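Pyruvate kinase (Pseudomonas aeruginosa, PDB 6QXL) probably catalyses the last step of glycolysis, in which phosphoenolpyruvate and ADP are turned into pyruvate and ATP. Local coordinates at residues E137-A141 and D142-C146; D232-D235 and G236-A240; E443-R447 and G448-K452. One frame throughout, in Å; residues are numbered along the deposited sequence.

Interaction 1: E137-A141 and D142-C146; sequences EEVAA and DELRC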
loop_
_atom_site.group_PDB
_atom_site.type_symbol
_atom_site.label_atom_id
_atom_site.label_comp_id
_atom_site.label_asym_id
_atom_site.label_seq_id
_atom_site.Cartn_x
_atom_site.Cartn_y
_atom_site.Cartn_z
ATOM N N GLU A 137 4.501 -31.628 43.624
ATOM C CA GLU A 137 5.137 -31.216 44.888
ATOM C C GLU A 137 6.397 -32.016 45.204
ATOM O O GLU A 137 7.320 -31.479 45.807
ATOM C CB GLU A 137 4.145 -31.379 46.052
ATOM C CG GLU A 137 3.081 -30.260 46.182
ATOM C CD GLU A 137 2.253 -30.379 47.441
ATOM O OE1 GLU A 137 2.108 -31.517 47.957
ATOM O OE2 GLU A 137 1.674 -29.361 47.879
ATOM N N GLU A 138 6.405 -33.304 44.858
ATOM C CA GLU A 138 7.532 -34.192 45.129
ATOM C C GLU A 138 7.670 -35.195 43.997
ATOM O O GLU A 138 6.679 -35.618 43.397
ATOM C CB GLU A 138 7.341 -34.951 46.443
ATOM C CG GLU A 138 7.327 -34.086 47.689
ATOM C CD GLU A 138 7.138 -34.883 48.980
ATOM O OE1 GLU A 138 7.072 -36.110 48.977
ATOM O OE2 GLU A 138 7.050 -34.228 50.030
ATOM N N VAL A 139 8.912 -35.565 43.705
ATOM C CA VAL A 139 9.223 -36.557 42.703
ATOM C C VAL A 139 10.000 -37.681 43.384
ATOM O O VAL A 139 10.929 -37.418 44.143
ATOM C CB VAL A 139 10.073 -35.955 41.560
ATOM C CG1 VAL A 139 10.370 -36.989 40.501
ATOM C CG2 VAL A 139 9.342 -34.841 40.921
ATOM N N ALA A 140 9.622 -38.912 43.081
ATOM C CA ALA A 140 10.356 -40.109 43.470
ATOM C C ALA A 140 10.638 -40.903 42.206
ATOM O O ALA A 140 10.226 -40.538 41.134
ATOM C CB ALA A 140 9.539 -40.946 44.469
ATOM N N ALA A 141 11.363 -42.011 42.330
ATOM C CA ALA A 141 11.743 -42.781 41.144
ATOM C C ALA A 141 10.535 -43.337 40.377
ATOM O O ALA A 141 10.583 -43.521 39.186
ATOM C CB ALA A 141 12.670 -43.920 41.529
ATOM N N ASP A 142 9.434 -43.611 41.076
ATOM C CA ASP A 142 8.293 -44.288 40.519
ATOM C C ASP A 142 6.967 -43.491 40.574
ATOM O O ASP A 142 5.931 -44.054 40.229
ATOM C CB ASP A 142 8.127 -45.621 41.219
ATOM C CG ASP A 142 7.702 -45.479 42.694
ATOM O OD1 ASP A 142 8.055 -44.469 43.343
ATOM O OD2 ASP A 142 6.973 -46.373 43.212
ATOM N N GLU A 143 6.979 -42.235 41.029
ATOM C CA GLU A 143 5.738 -41.532 41.170
ATOM C C GLU A 143 5.897 -40.040 41.258
ATOM O O GLU A 143 6.977 -39.538 41.633
ATOM C CB GLU A 143 4.924 -42.013 42.404
ATOM C CG GLU A 143 5.486 -41.777 43.746
ATOM C CD GLU A 143 4.651 -42.389 44.866
ATOM O OE1 GLU A 143 4.644 -41.852 46.026
ATOM O OE2 GLU A 143 3.936 -43.358 44.662
ATOM N N LEU A 144 4.812 -39.328 40.933
ATOM C CA LEU A 144 4.734 -37.895 41.113
ATOM C C LEU A 144 3.674 -37.625 42.182
ATOM O O LEU A 144 2.553 -38.155 42.110
ATOM C CB LEU A 144 4.333 -37.204 39.835
ATOM C CG LEU A 144 5.295 -37.283 38.644
ATOM C CD1 LEU A 144 4.699 -36.523 37.456
ATOM C CD2 LEU A 144 6.679 -36.667 38.896
ATOM N N ARG A 145 4.032 -36.814 43.178
ATOM C CA ARG A 145 3.134 -36.475 44.265
ATOM C C ARG A 145 2.683 -35.044 44.087
ATOM O O ARG A 145 3.513 -34.122 44.086
ATOM C CB ARG A 145 3.840 -36.613 45.599
ATOM C CG ARG A 145 4.193 -38.048 45.932
ATOM C CD ARG A 145 5.204 -38.144 47.049
ATOM N NE ARG A 145 5.828 -39.472 47.031
ATOM C CZ ARG A 145 7.017 -39.794 47.506
ATOM N NH1 ARG A 145 7.692 -38.875 48.210
ATOM N NH2 ARG A 145 7.436 -41.034 47.418
ATOM N N CYS A 146 1.368 -34.856 43.947
ATOM C CA CYS A 146 0.825 -33.596 43.481
ATOM C C CYS A 146 -0.211 -32.997 44.417
ATOM O O CYS A 146 -0.787 -33.681 45.277
ATOM C CB CYS A 146 0.200 -33.790 42.101
ATOM S SG CYS A 146 1.296 -34.563 40.877
#
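The guanidinium of Arg145 is held at its edges by two carboxylates and has Ala140 CB over one face, 3.6 Å from Arg145 NH2. Glu138 reaches it from the partner strand. Glu138 OE1 lies close to the guanidinium plane, 2.9 Å from Arg145 NH1, and takes the N-H nearly along its C-O axis. The carboxylate and guanidinium planes stand 70° apart, and one N-H, that of Arg145 NH1, makes the bond. Glu143 comes in on the NE side. Its OE1 offers the anti lone pair to Arg145 NE at 2.8 Å and also accepts from NH2, which approaches from above the carboxylate plane. Both nitrogens therefore grip one oxygen. Three N-H groups of Arg145 are used in this network, which should limit rotation of the guanidinium. The aliphatic part of Arg145 is extended, and its CD passes 3.4 Å from Glu138 OE1.

The backbones form an antiparallel hairpin, with strand directions 172° apart. Arg145 N donates to Glu138 O, and Ala140 N donates to Glu143 O. Arg145 O receives two donors, Glu137 N at 2.7 Å and Glu138 N at 3.1 Å. Glu137 and Glu138 thus both face Arg145, a classic beta bulge. Val139 and Leu144 are a non-hydrogen-bonded pair on the sheet face away from Arg145. They lie side by side, with Val139 CG2 3.8 Å from Leu144 CD2.

The hairpin joins strands 132-139 and 143-148 in the mixed sheet of the B domain, the lid inserted into the pyruvate kinase barrel. Strand 91-95 flanks strand 143-148, and its Arg93 forms a salt bridge with Glu143 OE2. Glu137 turns to Arg147 and Lys91. On the face that carries Val139, Leu144 packs against Val136 and against Leu125 of strand 124-127.

Interaction 2: D232-D235 and G236-A240; sequences DALD and GLIRA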
loop_
_atom_site.group_PDB
_atom_site.type_symbol
_atom_site.label_atom_id
_atom_site.label_comp_id
_atom_site.label_asym_id
_atom_site.label_seq_id
_atom_site.Cartn_x
_atom_site.Cartn_y
_atom_site.Cartn_z
ATOM N N ASP A 232 10.905 -21.840 11.155
ATOM C CA ASP A 232 11.508 -23.012 10.495
ATOM C C ASP A 232 10.900 -24.308 10.961
ATOM O O ASP A 232 10.602 -25.174 10.154
ATOM C CB ASP A 232 13.029 -23.014 10.645
ATOM C CG ASP A 232 13.704 -21.996 9.701
ATOM O OD1 ASP A 232 12.995 -21.213 9.019
ATOM O OD2 ASP A 232 14.950 -22.000 9.622
ATOM N N ALA A 233 10.688 -24.437 12.261
ATOM C CA ALA A 233 10.021 -25.626 12.809
ATOM C C ALA A 233 8.640 -25.820 12.159
ATOM O O ALA A 233 8.334 -26.881 11.623
ATOM C CB ALA A 233 9.911 -25.510 14.311
ATOM N N LEU A 234 7.831 -24.772 12.182
ATOM C CA LEU A 234 6.479 -24.842 11.652
ATOM C C LEU A 234 6.479 -25.094 10.149
ATOM O O LEU A 234 5.816 -26.007 9.676
ATOM C CB LEU A 234 5.737 -23.545 11.972
ATOM C CG LEU A 234 4.311 -23.442 11.450
ATOM C CD1 LEU A 234 3.418 -24.479 12.106
ATOM C CD2 LEU A 234 3.770 -22.062 11.660
ATOM N N ASP A 235 7.226 -24.293 9.408
ATOM C CA ASP A 235 7.254 -24.420 7.944
ATOM C C ASP A 235 7.793 -25.783 7.494
ATOM O O ASP A 235 7.328 -26.350 6.499
ATOM C CB ASP A 235 8.053 -23.269 7.299
ATOM C CG ASP A 235 7.297 -21.928 7.307
ATOM O OD1 ASP A 235 6.258 -21.813 7.987
ATOM O OD2 ASP A 235 7.740 -20.965 6.638
ATOM N N GLY A 236 8.750 -26.324 8.245
ATOM C CA GLY A 236 9.268 -27.654 7.959
ATOM C C GLY A 236 8.191 -28.703 8.073
ATOM O O GLY A 236 8.022 -29.546 7.193
ATOM N N LEU A 237 7.446 -28.627 9.163
ATOM C CA LEU A 237 6.351 -29.556 9.400
ATOM C C LEU A 237 5.247 -29.411 8.372
ATOM O O LEU A 237 4.701 -30.399 7.899
ATOM C CB LEU A 237 5.830 -29.326 10.806
ATOM C CG LEU A 237 4.854 -30.284 11.442
ATOM C CD1 LEU A 237 5.247 -31.728 11.193
ATOM C CD2 LEU A 237 4.883 -29.955 12.934
ATOM N N ILE A 238 4.938 -28.184 7.997
ATOM C CA ILE A 238 3.909 -27.933 6.985
ATOM C C ILE A 238 4.330 -28.511 5.633
ATOM O O ILE A 238 3.532 -29.136 4.946
ATOM C CB ILE A 238 3.610 -26.427 6.865
ATOM C CG1 ILE A 238 2.856 -25.946 8.095
ATOM C CG2 ILE A 238 2.797 -26.126 5.619
ATOM C CD1 ILE A 238 2.581 -24.467 8.153
ATOM N N ARG A 239 5.576 -28.294 5.254
ATOM C CA ARG A 239 6.033 -28.714 3.919
ATOM C C ARG A 239 6.053 -30.216 3.752
ATOM O O ARG A 239 5.871 -30.703 2.645
ATOM C CB ARG A 239 7.405 -28.146 3.595
ATOM C CG ARG A 239 7.309 -26.737 3.148
ATOM C CD ARG A 239 8.608 -26.255 2.581
ATOM N NE ARG A 239 8.758 -24.845 2.882
ATOM C CZ ARG A 239 9.537 -24.319 3.834
ATOM N NH1 ARG A 239 10.210 -25.082 4.695
ATOM N NH2 ARG A 239 9.562 -22.998 3.976
ATOM N N ALA A 240 6.223 -30.922 4.860
ATOM C CA ALA A 240 6.190 -32.376 4.872
ATOM C C ALA A 240 4.791 -32.963 4.863
ATOM O O ALA A 240 4.656 -34.170 4.940
ATOM C CB ALA A 240 6.950 -32.890 6.099
#
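Gly236 N bonds to Asp232 O at 2.9 Å, one of four i to i+4 hydrogen bonds that cross from 232-235 to 236-240. Leu237 N to Ala233 O, Ile238 N to Leu234 O and Arg239 N to Asp235 O are the others. Ala240 N to Gly236 O, at 3.3 Å, continues the series.

Leu234 and Ile238 sit one turn apart on the same side. Ile238 CD1 lies 3.9 Å from Leu234 CG. Ile238 CG1 stands beside its own backbone N (chi1 -71°), which brings it to 3.4 Å from Leu234 O. Arg239 bends at chi3 and folds back along the helix, so that Asp235 O lies over one face of its guanidinium. Arg239 NH2 is 3.7 Å from Asp235 CB. The salt bridge to Asp235 OD2 is long, 3.8 Å, and no N-H points at that oxygen. The planes of the two groups are 87° apart. Asp235 OD1 is hydrogen-bonded to His270 ND1.

Helix 231-239 links barrel strands 217-222 and 243-247 in a beta-alpha-beta unit. Leu234 and Ile238 pack on helix 260-273, while Leu237 touches Met202 of helix 199-211 on the other flank.

Interaction 3: E443-R447 and G448-K452; sequences ELLKR and GVVTK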
loop_
_atom_site.group_PDB
_atom_site.type_symbol
_atom_site.label_atom_id
_atom_site.label_comp_id
_atom_site.label_asym_id
_atom_site.label_seq_id
_atom_site.Cartn_x
_atom_site.Cartn_y
_atom_site.Cartn_z
ATOM N N GLU A 443 -22.534 -30.030 -17.791
ATOM C CA GLU A 443 -22.610 -30.400 -16.379
ATOM C C GLU A 443 -22.999 -29.221 -15.475
ATOM O O GLU A 443 -23.740 -29.398 -14.514
ATOM C CB GLU A 443 -21.279 -30.998 -15.924
ATOM C CG GLU A 443 -20.928 -32.332 -16.581
ATOM C CD GLU A 443 -21.795 -33.488 -16.103
ATOM O OE1 GLU A 443 -21.843 -33.679 -14.905
ATOM O OE2 GLU A 443 -22.416 -34.184 -16.922
ATOM N N LEU A 444 -22.529 -28.022 -15.781
ATOM C CA LEU A 444 -22.929 -26.855 -15.000
ATOM C C LEU A 444 -24.301 -26.338 -15.384
ATOM O O LEU A 444 -25.030 -25.828 -14.540
ATOM C CB LEU A 444 -21.887 -25.732 -15.115
ATOM C CG LEU A 444 -20.458 -26.031 -14.671
ATOM C CD1 LEU A 444 -19.654 -24.749 -14.776
ATOM C CD2 LEU A 444 -20.400 -26.577 -13.245
ATOM N N LEU A 445 -24.655 -26.441 -16.653
ATOM C CA LEU A 445 -26.012 -26.072 -17.087
ATOM C C LEU A 445 -27.072 -26.976 -16.454
ATOM O O LEU A 445 -28.107 -26.464 -16.002
ATOM C CB LEU A 445 -26.118 -26.132 -18.602
ATOM C CG LEU A 445 -25.486 -24.951 -19.342
ATOM C CD1 LEU A 445 -25.116 -25.424 -20.760
ATOM C CD2 LEU A 445 -26.417 -23.716 -19.333
ATOM N N LYS A 446 -26.800 -28.289 -16.394
ATOM C CA LYS A 446 -27.688 -29.234 -15.689
ATOM C C LYS A 446 -27.989 -28.749 -14.271
ATOM O O LYS A 446 -29.133 -28.743 -13.845
ATOM C CB LYS A 446 -27.064 -30.635 -15.587
ATOM C CG LYS A 446 -27.112 -31.486 -16.824
ATOM C CD LYS A 446 -26.340 -32.790 -16.598
ATOM C CE LYS A 446 -26.321 -33.585 -17.887
ATOM N NZ LYS A 446 -26.031 -35.059 -17.745
ATOM N N ARG A 447 -26.953 -28.307 -13.568
ATOM C CA ARG A 447 -27.078 -27.958 -12.162
ATOM C C ARG A 447 -27.542 -26.536 -11.943
ATOM O O ARG A 447 -27.724 -26.128 -10.805
ATOM C CB ARG A 447 -25.751 -28.213 -11.455
ATOM C CG ARG A 447 -25.284 -29.667 -11.551
ATOM C CD ARG A 447 -23.900 -29.803 -10.984
ATOM N NE ARG A 447 -23.460 -31.170 -10.753
ATOM C CZ ARG A 447 -23.057 -32.021 -11.691
ATOM N NH1 ARG A 447 -23.074 -31.691 -12.982
ATOM N NH2 ARG A 447 -22.610 -33.229 -11.326
ATOM N N GLY A 448 -27.742 -25.772 -13.011
ATOM C CA GLY A 448 -28.234 -24.407 -12.879
ATOM C C GLY A 448 -27.220 -23.416 -12.345
ATOM O O GLY A 448 -27.593 -22.326 -11.945
ATOM N N VAL A 449 -25.937 -23.775 -12.368
ATOM C CA VAL A 449 -24.851 -22.904 -11.889
ATOM C C VAL A 449 -24.556 -21.790 -12.892
ATOM O O VAL A 449 -24.211 -20.682 -12.496
ATOM C CB VAL A 449 -23.569 -23.703 -11.625
ATOM C CG1 VAL A 449 -22.404 -22.772 -11.275
ATOM C CG2 VAL A 449 -23.834 -24.706 -10.516
ATOM N N VAL A 450 -24.679 -22.089 -14.180
ATOM C CA VAL A 450 -24.454 -21.104 -15.214
ATOM C C VAL A 450 -25.608 -21.147 -16.211
ATOM O O VAL A 450 -26.234 -22.192 -16.393
ATOM C CB VAL A 450 -23.096 -21.328 -15.895
ATOM C CG1 VAL A 450 -21.928 -21.266 -14.893
ATOM C CG2 VAL A 450 -23.039 -22.577 -16.821
ATOM N N THR A 451 -25.842 -20.025 -16.870
ATOM C CA THR A 451 -26.848 -19.948 -17.923
ATOM C C THR A 451 -26.239 -19.331 -19.176
ATOM O O THR A 451 -25.086 -18.888 -19.182
ATOM C CB THR A 451 -28.064 -19.103 -17.454
ATOM O OG1 THR A 451 -28.932 -18.798 -18.552
ATOM C CG2 THR A 451 -27.653 -17.796 -16.844
ATOM N N LYS A 452 -27.014 -19.325 -20.254
ATOM C CA LYS A 452 -26.555 -18.751 -21.512
ATOM C C LYS A 452 -26.226 -17.265 -21.278
ATOM O O LYS A 452 -27.030 -16.551 -20.647
ATOM C CB LYS A 452 -27.632 -18.898 -22.582
ATOM C CG LYS A 452 -27.139 -18.684 -23.995
ATOM C CD LYS A 452 -28.221 -18.604 -25.025
ATOM C CE LYS A 452 -27.570 -18.473 -26.406
ATOM N NZ LYS A 452 -28.525 -18.390 -27.544
#
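Leu444, Leu445, Gly448 and Val449 form a Schellman motif at the C-terminal end of helix 436-446. Gly448 is the first residue to leave helical geometry, with a positive phi of 73°. Two backbone bonds close the motif. Val449 N donates to Leu444 O at 3.1 Å. Gly448 N donates to Leu445 O, also at 3.1 Å, but from well above the carbonyl plane.

Apolar side chains also meet across the turn. Leu444 CB is 4.4 Å from Val449 CB, the hydrophobic pair that often accompanies a Schellman motif. Val450 adds a closer touch. Its CG2 sits between its own backbone N and carbonyl carbon and meets Leu444 CB at 3.8 Å. Leu445 swings its CD2 to 3.3 Å from Val450 O and also reaches the backbone of Thr451. Its end therefore lies alongside the departing chain.

Glu443, Lys446 and Arg447 form a salt-bridge network on the last turn. Arg447 CG stands anti to the carbonyl carbon (chi1 -59°), and the chain is extended as far as NE. Arg447 NH1 then holds two oxygens of Glu443: the backbone O at 2.8 Å and the carboxylate OE1 at 3.0 Å. Both oxygens lie close to the guanidinium plane. The N-H groups, however, meet the carbonyl and the carboxylate from above their planes. Lys446 NZ adds a long salt bridge to Glu443 OE2.

Leu444 faces the sheet and packs on Tyr403, Tyr405, Ala379 and Ile381. Leu445 and Val450 both touch Val478. Thr451 N is hydrogen-bonded to Asp454 OD2 farther along the loop. The arrangement is a glycine-terminated helix end. Here it turns the chain out of helix 436-446 towards strand 455-461 of the C-terminal alpha/beta domain.

Overall arrangement
The three contacts follow one another along the chain and do not touch. Interaction 1 lies in the B domain, interaction 2 on the outer helical layer of the barrel, and interaction 3 in the C-terminal alpha/beta domain. Centres of interactions 1 and 2 are about 36 Å apart, and those of 2 and 3 about 41 Å. Interactions 1 and 3 lie on opposite sides of the chain's centre, with centres about 68 Å apart. Interaction 2 stands back from the active site: the Leu237 side chain is about 13 Å from the malonate and about 13 Å from the bound magnesium ion, which Glu223 and Asp250 hold. Glucose 6-phosphate binds in the same C-terminal domain as interaction 3.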